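Local coordinates for teichoic acid biosynthesis protein F (Staphylococcus epidermidis, PDB 3L7I) that is an enzyme of teichoic acid biosynthesis with a GT-B fold, in which two Rossmann-like domains face each other, at residues D480-P485 against F497-E502; Y488-F493 against I504-Y509; V626-G631 against D696-V701. All blocks are in the same frame, centred on the assembly; numbering follows the deposited sequence.

Contact 1 (D480-P485 against F497-E502)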
loop_
_atom_site.group_PDB
_atom_site.type_symbol
_atom_site.label_atom_id
_atom_site.label_comp_id
_atom_site.label_asym_id
_atom_site.label_seq_id
_atom_site.Cartn_x
_atom_site.Cartn_y
_atom_site.Cartn_z
ATOM N N ASP A 480 24.521 -29.974 -5.134
ATOM C CA ASP A 480 24.865 -30.901 -4.077
ATOM C C ASP A 480 25.814 -31.955 -4.633
ATOM O O ASP A 480 26.745 -32.384 -3.956
ATOM C CB ASP A 480 23.587 -31.544 -3.521
ATOM C CG ASP A 480 22.647 -30.529 -2.866
ATOM O OD1 ASP A 480 23.099 -29.715 -2.028
ATOM O OD2 ASP A 480 21.447 -30.554 -3.194
ATOM N N TYR A 481 25.565 -32.360 -5.879
ATOM C CA TYR A 481 26.428 -33.288 -6.605
ATOM C C TYR A 481 26.800 -32.691 -7.963
ATOM O O TYR A 481 25.979 -32.042 -8.602
ATOM C CB TYR A 481 25.719 -34.620 -6.797
ATOM C CG TYR A 481 25.566 -35.417 -5.516
ATOM C CD1 TYR A 481 26.679 -35.774 -4.750
ATOM C CD2 TYR A 481 24.314 -35.830 -5.073
ATOM C CE1 TYR A 481 26.541 -36.518 -3.584
ATOM C CE2 TYR A 481 24.174 -36.565 -3.915
ATOM C CZ TYR A 481 25.286 -36.908 -3.174
ATOM O OH TYR A 481 25.124 -37.641 -2.019
ATOM N N LEU A 482 28.049 -32.890 -8.378
ATOM C CA LEU A 482 28.540 -32.477 -9.681
ATOM C C LEU A 482 29.285 -33.638 -10.338
ATOM O O LEU A 482 30.195 -34.237 -9.743
ATOM C CB LEU A 482 29.480 -31.292 -9.541
ATOM C CG LEU A 482 30.142 -30.894 -10.847
ATOM C CD1 LEU A 482 29.085 -30.726 -11.898
ATOM C CD2 LEU A 482 30.896 -29.627 -10.659
ATOM N N ILE A 483 28.910 -33.962 -11.571
ATOM C CA ILE A 483 29.516 -35.098 -12.258
ATOM C C ILE A 483 30.841 -34.710 -12.893
ATOM O O ILE A 483 30.986 -33.597 -13.419
ATOM C CB ILE A 483 28.577 -35.661 -13.308
ATOM C CG1 ILE A 483 27.370 -36.311 -12.628
ATOM C CG2 ILE A 483 29.288 -36.676 -14.173
ATOM C CD1 ILE A 483 26.584 -37.229 -13.530
ATOM N N SER A 484 31.815 -35.613 -12.844
ATOM C CA SER A 484 33.081 -35.367 -13.529
ATOM C C SER A 484 33.480 -36.516 -14.452
ATOM O O SER A 484 33.353 -37.695 -14.081
ATOM C CB SER A 484 34.204 -35.094 -12.530
ATOM O OG SER A 484 35.382 -34.666 -13.191
ATOM N N PRO A 485 33.962 -36.172 -15.658
ATOM C CA PRO A 485 34.410 -37.101 -16.703
ATOM C C PRO A 485 35.854 -37.590 -16.509
ATOM O O PRO A 485 36.192 -38.679 -16.991
ATOM C CB PRO A 485 34.325 -36.265 -17.988
ATOM C CG PRO A 485 33.632 -35.023 -17.626
ATOM C CD PRO A 485 33.870 -34.802 -16.166
ATOM N N PHE A 497 34.376 -23.617 -10.720
ATOM C CA PHE A 497 33.021 -23.626 -10.199
ATOM C C PHE A 497 32.956 -23.452 -8.689
ATOM O O PHE A 497 31.892 -23.623 -8.100
ATOM C CB PHE A 497 32.323 -24.939 -10.562
ATOM C CG PHE A 497 31.941 -25.055 -12.008
ATOM C CD1 PHE A 497 31.893 -26.308 -12.625
ATOM C CD2 PHE A 497 31.624 -23.926 -12.748
ATOM C CE1 PHE A 497 31.531 -26.425 -13.971
ATOM C CE2 PHE A 497 31.266 -24.028 -14.079
ATOM C CZ PHE A 497 31.216 -25.271 -14.698
ATOM N N TRP A 498 34.080 -23.121 -8.061
ATOM C CA TRP A 498 34.119 -23.004 -6.610
ATOM C C TRP A 498 33.520 -24.267 -5.982
ATOM O O TRP A 498 32.537 -24.177 -5.234
ATOM C CB TRP A 498 33.291 -21.791 -6.131
ATOM C CG TRP A 498 33.574 -20.435 -6.779
ATOM C CD1 TRP A 498 34.488 -19.495 -6.370
ATOM C CD2 TRP A 498 32.912 -19.868 -7.920
ATOM N NE1 TRP A 498 34.452 -18.404 -7.198
ATOM C CE2 TRP A 498 33.492 -18.600 -8.152
ATOM C CE3 TRP A 498 31.897 -20.317 -8.776
ATOM C CZ2 TRP A 498 33.092 -17.774 -9.198
ATOM C CZ3 TRP A 498 31.491 -19.491 -9.819
ATOM C CH2 TRP A 498 32.087 -18.228 -10.014
ATOM N N MET A 499 34.065 -25.438 -6.291
ATOM C CA MET A 499 33.479 -26.686 -5.788
ATOM C C MET A 499 34.405 -27.400 -4.810
ATOM O O MET A 499 35.620 -27.247 -4.879
ATOM C CB MET A 499 33.152 -27.631 -6.946
ATOM C CG MET A 499 31.976 -27.204 -7.788
ATOM S SD MET A 499 30.425 -27.710 -7.033
ATOM C CE MET A 499 30.963 -29.239 -6.304
ATOM N N ASP A 500 33.838 -28.181 -3.898
ATOM C CA ASP A 500 34.653 -29.053 -3.066
ATOM C C ASP A 500 34.820 -30.359 -3.818
ATOM O O ASP A 500 33.910 -30.774 -4.521
ATOM C CB ASP A 500 33.969 -29.336 -1.726
ATOM C CG ASP A 500 33.574 -28.071 -0.980
ATOM O OD1 ASP A 500 34.429 -27.167 -0.818
ATOM O OD2 ASP A 500 32.404 -27.996 -0.539
ATOM N N GLU A 501 35.966 -31.019 -3.683
ATOM C CA GLU A 501 36.130 -32.313 -4.329
ATOM C C GLU A 501 35.126 -33.282 -3.732
ATOM O O GLU A 501 34.690 -34.234 -4.372
ATOM C CB GLU A 501 37.555 -32.841 -4.163
ATOM C CG GLU A 501 37.764 -34.233 -4.767
ATOM C CD GLU A 501 39.208 -34.497 -5.196
ATOM O OE1 GLU A 501 40.136 -34.121 -4.437
ATOM O OE2 GLU A 501 39.407 -35.086 -6.291
ATOM N N GLU A 502 34.748 -33.003 -2.495
ATOM C CA GLU A 502 33.820 -33.833 -1.750
ATOM C C GLU A 502 32.455 -33.934 -2.427
ATOM O O GLU A 502 31.656 -34.797 -2.090
ATOM C CB GLU A 502 33.663 -33.270 -0.337
ATOM C CG GLU A 502 34.900 -32.510 0.172
ATOM C CD GLU A 502 35.238 -32.843 1.629
ATOM O OE1 GLU A 502 34.454 -33.583 2.271
ATOM O OE2 GLU A 502 36.288 -32.376 2.135
#
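Leu482 meets Met499 and Phe497 inside a beta-alpha-beta unit of the first Rossmann-like domain of the GT-B part, where the loop 497-502 leads from helix 487-496 towards the next parallel strand. The worked lesson is how one branched side chain can bind a strand to the exit of the helix that follows it. CG of Leu482 stands anti to the backbone N (chi1 174°), and CD2 is carried out of the strand into the angle between the two loop residues. It approaches the Phe497 ring obliquely, with the two side chains crossing at about a right angle and Leu482 CD2 4.0 Å from Phe497 CD1. It also rests on Met499, whose chain is folded at chi2 (-83°) and again at chi3 (-34°) and so curls round the leucine instead of running past it. Further rings close round Phe497, with Trp443 and Trp479 meeting it edge-to-face. The contact is entirely apolar and all three residues are buried. The grip on the leucine is closed at two points of the methionine, Met499 CG lying 3.9 Å from Leu482 CD2 and Met499 CE 4.1 Å from Leu482 CB.

Contact 2 (Y488-F493 against I504-Y509)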
loop_
_atom_site.group_PDB
_atom_site.type_symbol
_atom_site.label_atom_id
_atom_site.label_comp_id
_atom_site.label_asym_id
_atom_site.label_seq_id
_atom_site.Cartn_x
_atom_site.Cartn_y
_atom_site.Cartn_z
ATOM N N TYR A 488 41.277 -34.260 -14.857
ATOM C CA TYR A 488 41.457 -32.950 -15.480
ATOM C C TYR A 488 40.223 -32.073 -15.343
ATOM O O TYR A 488 40.324 -30.899 -15.023
ATOM C CB TYR A 488 41.812 -33.174 -16.940
ATOM C CG TYR A 488 41.575 -32.036 -17.903
ATOM C CD1 TYR A 488 42.602 -31.175 -18.254
ATOM C CD2 TYR A 488 40.343 -31.877 -18.526
ATOM C CE1 TYR A 488 42.395 -30.158 -19.158
ATOM C CE2 TYR A 488 40.127 -30.865 -19.430
ATOM C CZ TYR A 488 41.156 -30.014 -19.747
ATOM O OH TYR A 488 40.945 -29.003 -20.658
ATOM N N SER A 489 39.052 -32.645 -15.571
ATOM C CA SER A 489 37.818 -31.910 -15.333
ATOM C C SER A 489 37.599 -31.627 -13.847
ATOM O O SER A 489 37.241 -30.521 -13.481
ATOM C CB SER A 489 36.612 -32.639 -15.936
ATOM O OG SER A 489 36.485 -32.346 -17.316
ATOM N N THR A 490 37.809 -32.623 -12.995
ATOM C CA THR A 490 37.721 -32.401 -11.562
ATOM C C THR A 490 38.601 -31.240 -11.115
ATOM O O THR A 490 38.160 -30.379 -10.372
ATOM C CB THR A 490 38.151 -33.633 -10.747
ATOM O OG1 THR A 490 37.340 -34.764 -11.092
ATOM C CG2 THR A 490 38.025 -33.349 -9.251
ATOM N N GLU A 491 39.853 -31.221 -11.556
ATOM C CA GLU A 491 40.800 -30.226 -11.066
ATOM C C GLU A 491 40.361 -28.831 -11.503
ATOM O O GLU A 491 40.460 -27.868 -10.738
ATOM C CB GLU A 491 42.212 -30.543 -11.556
ATOM C CG GLU A 491 43.258 -30.527 -10.451
ATOM C CD GLU A 491 43.237 -31.789 -9.572
ATOM O OE1 GLU A 491 43.969 -32.759 -9.896
ATOM O OE2 GLU A 491 42.508 -31.808 -8.548
ATOM N N ILE A 492 39.868 -28.749 -12.738
ATOM C CA ILE A 492 39.307 -27.536 -13.308
ATOM C C ILE A 492 38.030 -27.144 -12.580
ATOM O O ILE A 492 37.788 -25.967 -12.353
ATOM C CB ILE A 492 38.972 -27.727 -14.795
ATOM C CG1 ILE A 492 40.244 -27.826 -15.625
ATOM C CG2 ILE A 492 38.120 -26.586 -15.327
ATOM C CD1 ILE A 492 39.996 -28.307 -17.033
ATOM N N PHE A 493 37.200 -28.115 -12.215
ATOM C CA PHE A 493 35.926 -27.771 -11.593
ATOM C C PHE A 493 36.133 -27.218 -10.205
ATOM O O PHE A 493 35.447 -26.284 -9.804
ATOM C CB PHE A 493 34.959 -28.955 -11.542
ATOM C CG PHE A 493 34.423 -29.344 -12.877
ATOM C CD1 PHE A 493 34.473 -28.463 -13.930
ATOM C CD2 PHE A 493 33.862 -30.591 -13.078
ATOM C CE1 PHE A 493 33.998 -28.824 -15.154
ATOM C CE2 PHE A 493 33.386 -30.958 -14.305
ATOM C CZ PHE A 493 33.459 -30.076 -15.347
ATOM N N ILE A 504 32.119 -33.782 -5.982
ATOM C CA ILE A 504 32.307 -34.254 -7.338
ATOM C C ILE A 504 32.214 -35.776 -7.422
ATOM O O ILE A 504 32.847 -36.492 -6.634
ATOM C CB ILE A 504 33.659 -33.795 -7.849
ATOM C CG1 ILE A 504 33.634 -32.276 -8.024
ATOM C CG2 ILE A 504 33.999 -34.498 -9.149
ATOM C CD1 ILE A 504 34.999 -31.628 -8.030
ATOM N N LEU A 505 31.414 -36.279 -8.359
ATOM C CA LEU A 505 31.384 -37.716 -8.626
ATOM C C LEU A 505 32.113 -37.992 -9.934
ATOM O O LEU A 505 31.570 -37.741 -11.018
ATOM C CB LEU A 505 29.953 -38.209 -8.749
ATOM C CG LEU A 505 28.964 -37.821 -7.665
ATOM C CD1 LEU A 505 27.600 -38.395 -7.980
ATOM C CD2 LEU A 505 29.477 -38.344 -6.358
ATOM N N GLU A 506 33.347 -38.481 -9.845
ATOM C CA GLU A 506 34.122 -38.789 -11.039
ATOM C C GLU A 506 33.662 -40.103 -11.582
ATOM O O GLU A 506 34.197 -41.132 -11.217
ATOM C CB GLU A 506 35.584 -38.936 -10.687
ATOM C CG GLU A 506 36.451 -37.806 -11.152
ATOM C CD GLU A 506 37.883 -38.253 -11.367
ATOM O OE1 GLU A 506 38.132 -39.483 -11.487
ATOM O OE2 GLU A 506 38.758 -37.368 -11.403
ATOM N N ILE A 507 32.672 -40.094 -12.456
ATOM C CA ILE A 507 32.097 -41.360 -12.885
ATOM C C ILE A 507 31.878 -41.433 -14.380
ATOM O O ILE A 507 31.660 -42.512 -14.907
ATOM C CB ILE A 507 30.763 -41.629 -12.184
ATOM C CG1 ILE A 507 29.799 -40.451 -12.411
ATOM C CG2 ILE A 507 30.983 -41.903 -10.700
ATOM C CD1 ILE A 507 28.396 -40.716 -11.894
ATOM N N GLY A 508 31.937 -40.281 -15.054
ATOM C CA GLY A 508 31.761 -40.212 -16.497
ATOM C C GLY A 508 30.350 -39.779 -16.823
ATOM O O GLY A 508 29.477 -39.789 -15.963
ATOM N N TYR A 509 30.119 -39.387 -18.068
ATOM C CA TYR A 509 28.818 -38.852 -18.469
ATOM C C TYR A 509 27.792 -39.938 -18.780
ATOM O O TYR A 509 28.057 -40.876 -19.541
ATOM C CB TYR A 509 28.974 -37.905 -19.655
ATOM C CG TYR A 509 29.550 -36.584 -19.260
ATOM C CD1 TYR A 509 28.958 -35.850 -18.249
ATOM C CD2 TYR A 509 30.675 -36.064 -19.885
ATOM C CE1 TYR A 509 29.458 -34.639 -17.856
ATOM C CE2 TYR A 509 31.191 -34.836 -19.498
ATOM C CZ TYR A 509 30.571 -34.128 -18.473
ATOM O OH TYR A 509 31.030 -32.904 -18.028
#
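Thr490 and Ile504 form the close-packed half of this contact, a helix laid against the edge strand of a parallel sheet. The axes of helix 487-496 and strand 504-506, taken over these short segments, run nearly antiparallel at 168° and approach to 9.7 Å, as expected where the helix of a beta-alpha-beta unit returns across the sheet. The methyl of the threonine does the touching: Thr490 CG2 lies 3.7 Å from Ile504 CD1, and the two side chains meet at a slant. With CG1 of Ile504 anti to its carbonyl carbon (chi1 -69°) and the chain extended beyond it, CD1 reaches the helix surface, where it also comes within 4.4 Å of Phe493 CB. That second touch is looser, and it is made by the base of the phenylalanine side chain, not by its ring.

The other branch of Thr490 faces a different, polar and partly exposed flank. Here Glu506 stretches out beyond CG to cross the threonine at about a right angle, and its OE2 stands 3.0 Å from Thr490 OG1. Ser484 OG and Asn486 O are also partners of this hydroxyl, whose one proton cannot serve every neighbour, while the carboxylate has its salt bridge with Arg487 at the start of the helix. Packed methyls on one flank and a polar group with a salt bridge on the other thus make one threonine serve two environments. Glu506 is also the centre of an inverse gamma turn as the strand gives out.

Strand 481-484 lies beside strand 504-506, with Leu505 N and O bonded to its backbone; Phe493 packs on Leu482 from the helix, whereas Leu505 and Ile507 meet Tyr709 and Ile710 of helix 706-721.

Contact 3 (V626-G631 against D696-V701)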
loop_
_atom_site.group_PDB
_atom_site.type_symbol
_atom_site.label_atom_id
_atom_site.label_comp_id
_atom_site.label_asym_id
_atom_site.label_seq_id
_atom_site.Cartn_x
_atom_site.Cartn_y
_atom_site.Cartn_z
ATOM N N VAL A 626 33.307 -31.631 -27.718
ATOM C CA VAL A 626 32.910 -32.919 -28.284
ATOM C C VAL A 626 34.081 -33.857 -28.521
ATOM O O VAL A 626 33.915 -35.065 -28.487
ATOM C CB VAL A 626 32.111 -32.833 -29.622
ATOM C CG1 VAL A 626 30.731 -32.271 -29.395
ATOM C CG2 VAL A 626 32.897 -32.060 -30.691
ATOM N N MET A 627 35.264 -33.332 -28.788
ATOM C CA MET A 627 36.368 -34.245 -29.032
ATOM C C MET A 627 36.583 -35.177 -27.831
ATOM O O MET A 627 37.031 -36.315 -27.988
ATOM C CB MET A 627 37.642 -33.479 -29.364
ATOM C CG MET A 627 38.002 -32.449 -28.339
ATOM S SD MET A 627 39.661 -31.847 -28.629
ATOM C CE MET A 627 39.860 -30.721 -27.239
ATOM N N PHE A 628 36.251 -34.698 -26.636
ATOM C CA PHE A 628 36.504 -35.470 -25.437
ATOM C C PHE A 628 35.486 -36.585 -25.328
ATOM O O PHE A 628 35.722 -37.577 -24.641
ATOM C CB PHE A 628 36.436 -34.603 -24.180
ATOM C CG PHE A 628 37.488 -33.540 -24.105
ATOM C CD1 PHE A 628 38.824 -33.872 -24.048
ATOM C CD2 PHE A 628 37.141 -32.210 -24.063
ATOM C CE1 PHE A 628 39.787 -32.904 -23.967
ATOM C CE2 PHE A 628 38.107 -31.236 -23.978
ATOM C CZ PHE A 628 39.428 -31.585 -23.932
ATOM N N ASP A 629 34.342 -36.418 -25.977
ATOM C CA ASP A 629 33.308 -37.438 -25.942
ATOM C C ASP A 629 33.648 -38.512 -26.951
ATOM O O ASP A 629 33.752 -39.702 -26.624
ATOM C CB ASP A 629 31.952 -36.844 -26.314
ATOM C CG ASP A 629 31.446 -35.853 -25.286
ATOM O OD1 ASP A 629 31.102 -34.719 -25.690
ATOM O OD2 ASP A 629 31.393 -36.206 -24.079
ATOM N N TYR A 630 33.818 -38.069 -28.190
ATOM C CA TYR A 630 34.045 -38.961 -29.318
ATOM C C TYR A 630 35.255 -39.852 -29.064
ATOM O O TYR A 630 35.318 -40.980 -29.546
ATOM C CB TYR A 630 34.201 -38.142 -30.594
ATOM C CG TYR A 630 34.351 -38.975 -31.806
ATOM C CD1 TYR A 630 33.281 -39.691 -32.308
ATOM C CD2 TYR A 630 35.567 -39.072 -32.453
ATOM C CE1 TYR A 630 33.429 -40.496 -33.449
ATOM C CE2 TYR A 630 35.727 -39.865 -33.584
ATOM C CZ TYR A 630 34.656 -40.566 -34.076
ATOM O OH TYR A 630 34.809 -41.345 -35.185
ATOM N N GLY A 631 36.190 -39.341 -28.265
ATOM C CA GLY A 631 37.425 -40.033 -27.920
ATOM C C GLY A 631 37.267 -41.366 -27.202
ATOM O O GLY A 631 38.179 -42.190 -27.188
ATOM N N ASP A 696 43.525 -42.228 -22.683
ATOM C CA ASP A 696 43.976 -42.504 -21.332
ATOM C C ASP A 696 43.611 -41.323 -20.474
ATOM O O ASP A 696 43.111 -41.485 -19.370
ATOM C CB ASP A 696 45.497 -42.710 -21.284
ATOM C CG ASP A 696 45.916 -44.101 -21.730
ATOM O OD1 ASP A 696 45.027 -44.966 -21.919
ATOM O OD2 ASP A 696 47.143 -44.325 -21.883
ATOM N N ARG A 697 43.855 -40.129 -21.005
ATOM C CA ARG A 697 43.797 -38.910 -20.211
ATOM C C ARG A 697 42.371 -38.412 -19.943
ATOM O O ARG A 697 42.087 -37.914 -18.861
ATOM C CB ARG A 697 44.631 -37.806 -20.867
ATOM C CG ARG A 697 44.835 -36.611 -19.973
ATOM C CD ARG A 697 45.682 -35.517 -20.597
ATOM N NE ARG A 697 45.719 -34.351 -19.711
ATOM C CZ ARG A 697 46.220 -33.155 -20.022
ATOM N NH1 ARG A 697 46.746 -32.926 -21.219
ATOM N NH2 ARG A 697 46.186 -32.177 -19.123
ATOM N N PHE A 698 41.474 -38.555 -20.914
ATOM C CA PHE A 698 40.171 -37.933 -20.806
ATOM C C PHE A 698 38.994 -38.896 -20.831
ATOM O O PHE A 698 37.896 -38.526 -20.422
ATOM C CB PHE A 698 40.003 -36.898 -21.908
ATOM C CG PHE A 698 41.121 -35.925 -21.985
ATOM C CD1 PHE A 698 41.201 -34.876 -21.095
ATOM C CD2 PHE A 698 42.103 -36.050 -22.959
ATOM C CE1 PHE A 698 42.256 -33.968 -21.165
ATOM C CE2 PHE A 698 43.146 -35.148 -23.038
ATOM C CZ PHE A 698 43.224 -34.105 -22.139
ATOM N N CYS A 699 39.196 -40.119 -21.305
ATOM C CA CYS A 699 38.042 -40.987 -21.527
ATOM C C CYS A 699 38.082 -42.288 -20.755
ATOM O O CYS A 699 37.166 -43.106 -20.870
ATOM C CB CYS A 699 37.884 -41.296 -23.010
ATOM S SG CYS A 699 38.423 -39.967 -24.087
ATOM N N SER A 700 39.138 -42.477 -19.973
ATOM C CA SER A 700 39.372 -43.751 -19.300
ATOM C C SER A 700 38.321 -44.032 -18.233
ATOM O O SER A 700 38.062 -45.177 -17.888
ATOM C CB SER A 700 40.762 -43.759 -18.661
ATOM O OG SER A 700 40.823 -42.838 -17.584
ATOM N N VAL A 701 37.718 -42.974 -17.712
ATOM C CA VAL A 701 36.812 -43.092 -16.581
ATOM C C VAL A 701 35.487 -43.756 -16.921
ATOM O O VAL A 701 34.929 -44.427 -16.068
ATOM C CB VAL A 701 36.555 -41.731 -15.916
ATOM C CG1 VAL A 701 35.448 -41.832 -14.868
ATOM C CG2 VAL A 701 37.846 -41.187 -15.310
HETATM O O HOH W 1 34.976 -37.759 -22.015
#
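The carbonyl oxygen of Phe628 accepts a hydrogen bond from a water 2.7 Å away, and the same water donates a second, weak hydrogen bond to Phe698 O at 3.4 Å, so that a single solvent molecule bridges the backbones of the two segments. Phe698 O is held more directly by the side-chain amide Asn486 ND2. Beside the bridge lies Cys699, its sulfur wedged against the helix backbone: Cys699 SG is 3.6 Å from Phe628 O and equally far from Gly631 C. Gly631 has no side chain, and the thiol can therefore settle against the main chain itself.

Next to this polar seam the two phenylalanines make an edge-to-face pair between helix 626-630 and the region of Phe698. The edge of Phe628 points at the face of Phe698, with ring centroids 4.9 Å apart and planes inclined at 52°, well short of a perpendicular T. Phe628 CE1 stands 3.7 Å above the middle of the Phe698 ring, while Phe628 CD1 lies 3.7 Å from Phe698 CG, nearer the root of that side chain. The opposite face of Phe698 is occupied by Arg697 CG, so the ring is sandwiched between an aromatic edge and an aliphatic methylene. Met627 CG in turn lies over one face of Phe628.

Helix 626-630 follows strand 618-621 in the second Rossmann-like domain, and Val626 and Tyr630 pack on that strand while Tyr630 also touches strand 637-640. Helix 688-698 and the residues that follow it lie against helix 626-630 just before the chain enters helix 706-721, which runs back along the first domain, as in other GT-B proteins.

How the contacts relate
Following the chain from its N-terminal side, strand 481-484 comes first among these segments, then helix 487-496 and strand 504-506. Contact 1 closes the first part of this excursion, joining 480-485 to the loop after the helix; contact 2 opens before that closure and ends beyond it, so the two cross. Both lie in one beta-alpha-beta unit at the edge of the first domain's sheet. Contact 3 follows in series, closing a far longer loop of 64 residues that starts in the second domain. It nevertheless meets the others in space: Phe698 packs edge-to-face with Tyr488, and Val701 touches Pro485 and Ile507, tying the two domains together.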